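N-acetylglucosamine-6-phosphate deacetylase (Mycobacterium smegmatis, PDB 6FV4) probably removes the acetyl group from N-acetylglucosamine 6-phosphate as a metal-dependent amidohydrolase of the NagA family. Local coordinates at residues B[133-138]-B[171-176]; B[29-34]-B[46-51]; B[285-290]-B[319-324]. The protein carries 1 engineered substitution. All blocks are in the same frame, centred on the assembly; numbering follows the deposited sequence.

Interaction 1 of 3, residues B[133-138]-B[171-176]. With CD (cadmium ion), chain J; ZN (zinc ion), chain H.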
loop_
_atom_site.group_PDB
_atom_site.type_symbol
_atom_site.label_atom_id
_atom_site.label_comp_id
_atom_site.label_asym_id
_atom_site.label_seq_id
_atom_site.Cartn_x
_atom_site.Cartn_y
_atom_site.Cartn_z
ATOM N N ASP B 133 8.116 19.817 23.771
ATOM C CA ASP B 133 9.231 18.891 23.858
ATOM C C ASP B 133 10.219 19.024 22.707
ATOM O O ASP B 133 11.246 18.333 22.698
ATOM C CB ASP B 133 8.679 17.465 23.948
ATOM C CG ASP B 133 7.749 17.289 25.141
ATOM O OD1 ASP B 133 8.246 16.875 26.214
ATOM O OD2 ASP B 133 6.530 17.595 25.022
ATOM N N GLY B 134 9.961 19.914 21.760
ATOM C CA GLY B 134 10.817 20.017 20.600
ATOM C C GLY B 134 10.190 20.981 19.628
ATOM O O GLY B 134 9.083 21.477 19.845
ATOM N N ILE B 135 10.922 21.240 18.545
ATOM C CA ILE B 135 10.478 22.123 17.473
ATOM C C ILE B 135 10.573 21.374 16.154
ATOM O O ILE B 135 11.524 20.620 15.918
ATOM C CB ILE B 135 11.314 23.421 17.401
ATOM C CG1 ILE B 135 11.293 24.158 18.744
ATOM C CG2 ILE B 135 10.790 24.316 16.257
ATOM C CD1 ILE B 135 12.365 25.317 18.854
ATOM N N HIS B 136 9.593 21.598 15.291
ATOM C CA HIS B 136 9.573 21.059 13.945
ATOM C C HIS B 136 9.515 22.229 12.977
ATOM O O HIS B 136 8.601 23.059 13.061
ATOM C CB HIS B 136 8.368 20.133 13.777
ATOM C CG HIS B 136 8.037 19.788 12.358
ATOM N ND1 HIS B 136 6.741 19.569 11.943
ATOM C CD2 HIS B 136 8.819 19.575 11.271
ATOM C CE1 HIS B 136 6.732 19.266 10.658
ATOM N NE2 HIS B 136 7.979 19.245 10.227
ATOM N N LEU B 137 10.484 22.308 12.072
ATOM C CA LEU B 137 10.467 23.338 11.036
ATOM C C LEU B 137 9.812 22.750 9.796
ATOM O O LEU B 137 10.453 22.030 9.023
ATOM C CB LEU B 137 11.874 23.833 10.730
ATOM C CG LEU B 137 12.681 24.251 11.965
ATOM C CD1 LEU B 137 14.068 24.668 11.525
ATOM C CD2 LEU B 137 11.971 25.362 12.701
ATOM N N GLU B 138 8.524 23.043 9.616
ATOM C CA GLU B 138 7.810 22.665 8.393
ATOM C C GLU B 138 7.908 23.817 7.395
ATOM O O GLU B 138 6.956 24.559 7.137
ATOM C CB GLU B 138 6.365 22.309 8.687
ATOM C CG GLU B 138 5.688 21.705 7.436
ATOM C CD GLU B 138 4.277 21.282 7.675
ATOM O OE1 GLU B 138 3.632 21.908 8.518
ATOM O OE2 GLU B 138 3.815 20.332 7.009
ATOM N N GLU B 171 19.623 25.679 20.208
ATOM C CA GLU B 171 20.366 25.028 21.288
ATOM C C GLU B 171 19.908 23.587 21.471
ATOM O O GLU B 171 19.712 23.100 22.589
ATOM C CB GLU B 171 20.255 25.812 22.601
ATOM C CG GLU B 171 21.043 27.109 22.619
ATOM C CD GLU B 171 20.796 27.916 23.890
ATOM O OE1 GLU B 171 21.221 27.487 24.992
ATOM O OE2 GLU B 171 20.134 28.968 23.779
ATOM N N GLY B 172 19.737 22.891 20.352
ATOM C CA GLY B 172 19.404 21.492 20.387
ATOM C C GLY B 172 17.931 21.178 20.466
ATOM O O GLY B 172 17.583 19.996 20.489
ATOM N N THR B 173 17.051 22.187 20.492
ATOM C CA THR B 173 15.618 21.945 20.632
ATOM C C THR B 173 14.895 21.737 19.304
ATOM O O THR B 173 13.712 21.397 19.322
ATOM C CB THR B 173 14.939 23.103 21.377
ATOM O OG1 THR B 173 15.035 24.301 20.589
ATOM C CG2 THR B 173 15.617 23.327 22.719
ATOM N N VAL B 174 15.550 21.957 18.165
ATOM C CA VAL B 174 14.926 21.678 16.876
ATOM C C VAL B 174 15.078 20.182 16.624
ATOM O O VAL B 174 16.196 19.672 16.500
ATOM C CB VAL B 174 15.535 22.505 15.736
ATOM C CG1 VAL B 174 14.965 22.008 14.392
ATOM C CG2 VAL B 174 15.204 23.986 15.911
ATOM N N ARG B 175 13.955 19.474 16.590
ATOM C CA ARG B 175 13.960 18.018 16.533
ATOM C C ARG B 175 13.661 17.469 15.149
ATOM O O ARG B 175 14.109 16.363 14.824
ATOM C CB ARG B 175 12.947 17.453 17.535
ATOM C CG ARG B 175 13.204 17.818 18.979
ATOM C CD ARG B 175 14.580 17.364 19.424
ATOM N NE ARG B 175 14.632 15.913 19.567
ATOM C CZ ARG B 175 14.547 15.278 20.735
ATOM N NH1 ARG B 175 14.414 15.971 21.865
ATOM N NH2 ARG B 175 14.596 13.952 20.775
ATOM N N MET B 176 12.941 18.218 14.316
ATOM C CA MET B 176 12.545 17.719 13.010
ATOM C C MET B 176 12.483 18.878 12.025
ATOM O O MET B 176 12.041 19.981 12.376
ATOM C CB MET B 176 11.189 17.000 13.083
ATOM C CG MET B 176 10.733 16.445 11.749
ATOM S SD MET B 176 9.460 15.172 11.971
ATOM C CE MET B 176 8.105 16.130 12.644
HETATM CD CD CD J . 1.765 21.027 5.920
HETATM ZN ZN ZN H . 1.899 21.321 9.490
HETATM O O HOH W 1 14.190 18.660 22.189
HETATM O O HOH W 2 -0.450 21.242 4.590
#
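Backbone bonds pair Ile-135 and Leu-137 with 173-176. Ile-135 O takes two donors in its carbonyl plane, Arg-175 N at 2.8 Å and Met-176 N at 3.2 Å; this double grip marks a beta bulge, because the parallel register slips by one between Ile-135/Val-174 and His-136/Met-176. Leu-137 N then bonds to Met-176 O at 2.8 Å. Ile-135 N to Thr-173 O is weak, with an N-H...O angle of 129°.

The strands belong to the beta-alpha-beta unit 134-138, 160-170, 174-179 of the metal-dependent hydrolase barrel. Glu-138 bridges the metals: OE1 binds zinc at 2.1 Å, with His-72 and His-74, and OE2 cadmium at 2.4 Å, with His-150, His-204 and His-225.

A CH-pi contact comes from Met-176, whose bend at chi3 (66°) lays CE over the His-136 ring face, 3.6 Å from its centroid, while Met-176 O meets the ring edge in plane. Thr-178 and Ser-107 hold the ring nitrogens, and His-72 packs edge-to-face.

On the face of Ile-135 and Val-174, Ile-135 CB lies 4.2 Å from Val-174 CG2; Leu-137 CD1 also reaches Val-174 CG1 (4.0 Å).

A water accepts from Arg-175 NH1 and donates to Asp-133 O; Arg-175 NH2 bonds to Leu-358 O.

Interaction 2 of 3, residues B[29-34]-B[46-51]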
loop_
_atom_site.group_PDB
_atom_site.type_symbol
_atom_site.label_atom_id
_atom_site.label_comp_id
_atom_site.label_asym_id
_atom_site.label_seq_id
_atom_site.Cartn_x
_atom_site.Cartn_y
_atom_site.Cartn_z
ATOM N N GLU B 29 1.825 -4.471 25.560
ATOM C CA GLU B 29 0.904 -5.459 26.108
ATOM C C GLU B 29 -0.448 -4.821 26.382
ATOM O O GLU B 29 -0.552 -3.620 26.646
ATOM C CB GLU B 29 1.409 -6.081 27.431
ATOM C CG GLU B 29 2.845 -6.564 27.446
ATOM C CD GLU B 29 3.422 -6.629 28.867
ATOM O OE1 GLU B 29 3.598 -5.552 29.501
ATOM O OE2 GLU B 29 3.692 -7.751 29.353
ATOM N N LEU B 30 -1.487 -5.646 26.338
ATOM C CA LEU B 30 -2.820 -5.265 26.784
ATOM C C LEU B 30 -3.115 -6.051 28.055
ATOM O O LEU B 30 -3.236 -7.282 28.018
ATOM C CB LEU B 30 -3.859 -5.550 25.702
ATOM C CG LEU B 30 -5.289 -5.096 26.002
ATOM C CD1 LEU B 30 -5.931 -4.558 24.740
ATOM C CD2 LEU B 30 -6.133 -6.225 26.594
ATOM N N LEU B 31 -3.249 -5.346 29.169
ATOM C CA LEU B 31 -3.479 -5.960 30.473
ATOM C C LEU B 31 -4.940 -5.813 30.863
ATOM O O LEU B 31 -5.489 -4.706 30.829
ATOM C CB LEU B 31 -2.590 -5.326 31.539
ATOM C CG LEU B 31 -1.138 -5.217 31.091
ATOM C CD1 LEU B 31 -0.353 -4.495 32.143
ATOM C CD2 LEU B 31 -0.577 -6.629 30.823
ATOM N N ARG B 32 -5.561 -6.930 31.238
ATOM C CA ARG B 32 -6.972 -6.957 31.585
ATOM C C ARG B 32 -7.201 -7.933 32.736
ATOM O O ARG B 32 -7.104 -9.149 32.541
ATOM C CB ARG B 32 -7.798 -7.347 30.361
ATOM C CG ARG B 32 -9.248 -6.916 30.420
ATOM C CD ARG B 32 -9.952 -7.179 29.094
ATOM N NE ARG B 32 -9.950 -6.010 28.217
ATOM C CZ ARG B 32 -9.867 -6.077 26.893
ATOM N NH1 ARG B 32 -9.773 -7.256 26.292
ATOM N NH2 ARG B 32 -9.886 -4.968 26.164
ATOM N N PRO B 33 -7.453 -7.446 33.958
ATOM C CA PRO B 33 -7.357 -6.026 34.316
ATOM C C PRO B 33 -5.906 -5.623 34.522
ATOM O O PRO B 33 -5.024 -6.473 34.499
ATOM C CB PRO B 33 -8.157 -5.930 35.618
ATOM C CG PRO B 33 -8.049 -7.286 36.224
ATOM C CD PRO B 33 -7.924 -8.274 35.084
ATOM N N GLY B 34 -5.641 -4.336 34.712
ATOM C CA GLY B 34 -4.282 -3.873 34.853
ATOM C C GLY B 34 -4.124 -2.961 36.053
ATOM O O GLY B 34 -5.090 -2.445 36.614
ATOM N N VAL B 46 4.192 -2.034 36.677
ATOM C CA VAL B 46 2.948 -2.322 35.973
ATOM C C VAL B 46 2.711 -3.821 36.069
ATOM O O VAL B 46 3.661 -4.608 36.103
ATOM C CB VAL B 46 3.008 -1.861 34.496
ATOM C CG1 VAL B 46 1.734 -2.177 33.775
ATOM C CG2 VAL B 46 3.278 -0.372 34.421
ATOM N N GLY B 47 1.441 -4.223 36.110
ATOM C CA GLY B 47 1.145 -5.646 36.113
ATOM C C GLY B 47 -0.286 -5.929 35.724
ATOM O O GLY B 47 -1.129 -5.031 35.660
ATOM N N ALA B 48 -0.556 -7.207 35.466
ATOM C CA ALA B 48 -1.899 -7.673 35.160
ATOM C C ALA B 48 -2.530 -8.331 36.382
ATOM O O ALA B 48 -1.847 -8.736 37.328
ATOM C CB ALA B 48 -1.885 -8.656 33.987
ATOM N N GLY B 49 -3.854 -8.431 36.350
ATOM C CA GLY B 49 -4.577 -9.054 37.443
ATOM C C GLY B 49 -4.812 -8.106 38.607
ATOM O O GLY B 49 -4.856 -6.881 38.457
ATOM N N ALA B 50 -4.951 -8.694 39.792
ATOM C CA ALA B 50 -5.276 -7.928 40.982
ATOM C C ALA B 50 -4.096 -7.061 41.414
ATOM O O ALA B 50 -2.933 -7.451 41.259
ATOM C CB ALA B 50 -5.670 -8.864 42.123
ATOM N N PRO B 51 -4.364 -5.881 41.964
ATOM C CA PRO B 51 -3.273 -5.005 42.416
ATOM C C PRO B 51 -2.538 -5.613 43.597
ATOM O O PRO B 51 -3.080 -6.478 44.301
ATOM C CB PRO B 51 -3.998 -3.709 42.814
ATOM C CG PRO B 51 -5.412 -4.113 43.057
ATOM C CD PRO B 51 -5.693 -5.267 42.140
HETATM O O HOH W 3 -6.281 -4.390 38.572
#
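The carbonyl oxygen of Pro-33 accepts the backbone N-H of Gly-49, with N and O 2.9 Å apart and an N-H...O angle of 149°. The donor stands above the carbonyl plane, 42° out of it, so the bond does not follow a lone-pair direction. Pro-33 O also receives a CA-H...O contact from Ala-48 CA at 3.4 Å. A matching contact runs the other way, from Gly-34 CA to Gly-47 O at 3.5 Å. These two reciprocal approaches frame the antiparallel, non-hydrogen-bonded pair Gly-34/Ala-48, whose CA atoms are 4.5 Å apart. A water donates to both Gly-34 O and Gly-49 O, a second, solvent-mediated link beside the direct bond.

The apolar part of the contact belongs to Leu-31. Its CG sits beside the backbone N and anti to the carbonyl carbon (chi1 -48°), which carries the forked end toward strand 42-48. The two branches divide the work: Leu-31 CD1 meets Val-46 CG1 at 3.5 Å and also lies near Gly-47 O, whereas Leu-31 CD2 rests on Ala-48 CB at 4.0 Å. Farther along, the Pro-33 ring, which follows a cis peptide bond, brings Pro-33 CG within 3.9 Å of Gly-49 O.

Leu-31 lies in strand 30-31, which pairs with strand 23-25; the chain then enters strand 34-39, which pairs with 42-48 in a small mixed sheet. Val-46 and Gly-47 of this contact, with Trp-35, line the site of a dithiothreitol that probably came from the crystallisation liquor. The chemistry is thus split: a single direct hydrogen bond and a water bridge at the Pro-33/Gly-49 end, Leu-31 methyl packing on Val-46 and Ala-48 at the other, and no charged group bonding across.

Interaction 3 of 3, residues B[285-290]-B[319-324]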
loop_
_atom_site.group_PDB
_atom_site.type_symbol
_atom_site.label_atom_id
_atom_site.label_comp_id
_atom_site.label_asym_id
_atom_site.label_seq_id
_atom_site.Cartn_x
_atom_site.Cartn_y
_atom_site.Cartn_z
ATOM N N MET B 285 -4.310 23.303 13.961
ATOM C CA MET B 285 -4.073 24.739 13.900
ATOM C C MET B 285 -4.736 25.427 15.088
ATOM O O MET B 285 -5.407 24.801 15.914
ATOM C CB MET B 285 -4.532 25.337 12.563
ATOM C CG MET B 285 -5.956 25.054 12.146
ATOM S SD MET B 285 -7.184 26.203 12.779
ATOM C CE MET B 285 -6.494 27.791 12.306
ATOM N N ALA B 286 -4.482 26.740 15.204
ATOM C CA ALA B 286 -4.795 27.461 16.431
ATOM C C ALA B 286 -6.271 27.449 16.796
ATOM O O ALA B 286 -6.591 27.640 17.971
ATOM C CB ALA B 286 -4.295 28.911 16.340
ATOM N N ALA B 287 -7.182 27.201 15.849
ATOM C CA ALA B 287 -8.598 27.182 16.201
ATOM C C ALA B 287 -9.049 25.863 16.813
ATOM O O ALA B 287 -10.198 25.767 17.251
ATOM C CB ALA B 287 -9.463 27.484 14.978
ATOM N N THR B 288 -8.182 24.855 16.849
ATOM C CA THR B 288 -8.533 23.569 17.439
ATOM C C THR B 288 -9.057 23.732 18.859
ATOM O O THR B 288 -8.434 24.393 19.694
ATOM C CB THR B 288 -7.305 22.657 17.435
ATOM O OG1 THR B 288 -6.807 22.552 16.095
ATOM C CG2 THR B 288 -7.666 21.261 17.963
ATOM N N GLY B 289 -10.215 23.125 19.125
ATOM C CA GLY B 289 -10.803 23.118 20.452
ATOM C C GLY B 289 -11.596 24.350 20.828
ATOM O O GLY B 289 -12.066 24.440 21.972
ATOM N N MET B 290 -11.762 25.305 19.923
ATOM C CA MET B 290 -12.512 26.512 20.233
ATOM C C MET B 290 -13.979 26.338 19.872
ATOM O O MET B 290 -14.325 25.620 18.933
ATOM C CB MET B 290 -11.941 27.717 19.487
ATOM C CG MET B 290 -10.485 27.982 19.812
ATOM S SD MET B 290 -9.930 29.457 18.961
ATOM C CE MET B 290 -10.413 30.686 20.169
ATOM N N GLY B 319 -7.310 24.416 7.767
ATOM C CA GLY B 319 -6.449 23.346 8.228
ATOM C C GLY B 319 -7.140 22.434 9.225
ATOM O O GLY B 319 -8.333 22.558 9.515
ATOM N N SER B 320 -6.352 21.510 9.772
ATOM C CA SER B 320 -6.866 20.544 10.731
ATOM C C SER B 320 -7.298 21.205 12.033
ATOM O O SER B 320 -6.619 22.098 12.553
ATOM C CB SER B 320 -5.791 19.502 11.042
ATOM O OG SER B 320 -6.222 18.729 12.145
ATOM N N THR B 321 -8.417 20.746 12.588
ATOM C CA THR B 321 -8.774 21.099 13.959
ATOM C C THR B 321 -8.876 19.842 14.805
ATOM O O THR B 321 -9.715 19.731 15.700
ATOM C CB THR B 321 -10.063 21.924 14.048
ATOM O OG1 THR B 321 -11.085 21.354 13.236
ATOM C CG2 THR B 321 -9.826 23.368 13.610
ATOM N N ALA B 322 -8.003 18.883 14.520
ATOM C CA ALA B 322 -8.021 17.591 15.188
ATOM C C ALA B 322 -7.213 17.648 16.472
ATOM O O ALA B 322 -6.225 18.376 16.567
ATOM C CB ALA B 322 -7.448 16.502 14.280
ATOM N N THR B 323 -7.647 16.877 17.463
ATOM C CA THR B 323 -6.848 16.583 18.646
ATOM C C THR B 323 -6.422 15.124 18.597
ATOM O O THR B 323 -7.035 14.300 17.909
ATOM C CB THR B 323 -7.631 16.836 19.941
ATOM O OG1 THR B 323 -8.774 15.972 19.975
ATOM C CG2 THR B 323 -8.093 18.271 20.016
ATOM N N MET B 324 -5.366 14.800 19.340
ATOM C CA MET B 324 -4.911 13.413 19.343
ATOM C C MET B 324 -6.006 12.474 19.818
ATOM O O MET B 324 -6.074 11.335 19.349
ATOM C CB MET B 324 -3.663 13.241 20.199
ATOM C CG MET B 324 -2.387 13.701 19.522
ATOM S SD MET B 324 -1.911 12.979 17.942
ATOM C CE MET B 324 -0.992 11.510 18.448
HETATM O O HOH W 4 -11.435 21.267 17.351
#
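Met-285 N donates to Ser-320 O at 3.0 Å with an N-H...O angle of 163°, the one direct hydrogen bond between the two loops. The Met-285 side chain continues past the same carbonyl. In the conformer described, one of two, its SD lies beside Thr-321 CG2, a doubtful detail, and the contact rests more securely on the backbone bond and on Thr-288.

Thr-288 fills the middle of the contact with both branches. Thr-288 OG1 approaches Thr-321 CA to 3.2 Å, while Thr-288 CG2 touches Thr-323 CG2 at 3.7 Å and also faces Ala-322 O, a buried carbonyl with no hydrogen-bond partner in the model. A water accepts from Gly-289 N and donates to Thr-321 O, adding a second polar link.

A second shell fixes these groups. Met-285 O accepts both Thr-288 N, closing the type I turn 285-288, and Thr-288 OG1, the latter at 2.7 Å; the OG1 bond, with OG1 beside the backbone N (chi1 -56°), fixes the side-chain rotation. A type II turn, 287-290, follows. On the partner segment, Ser-320 OG accepts Ala-322 N at 3.0 Å, forming an ST turn, and it also bonds to Thr-282 O. Thr-321 OG1 is held by Gly-307 O.

Farther out, Thr-323 is the N-cap of helix 324-334. Gly-319 belongs to the predicted substrate site, and Ser-320 packs close to His-260 and to the engineered Ala-283, at the predicted proton donor/acceptor position. With the Ser-320 side chain about 8 Å from the bound zinc ion, the arrangement is consistent with paired loops bordering an amidohydrolase active site.

Interactions 1 and 3 are buried, their centres about 13 and 12 Å from the centre of the chain, whereas interaction 2 is a surface contact about 28 Å out. The two inner contacts approach the catalytic region differently: interaction 1 through parallel barrel strands, one carrying a metal ligand, interaction 3 through irregular loops beside predicted substrate residues. Their nearest atoms are about 10 Å apart, so neither touches the other. Interaction 2 pairs strands 34-39 and 42-48 of the small sheet and adds Leu-31 of strand 30-31. Chemistry follows place: bulged strand pairing with a CH-pi contact in interaction 1, sparse backbone bonding with methyl packing in interaction 2, and turn-borne threonine packing in interaction 3.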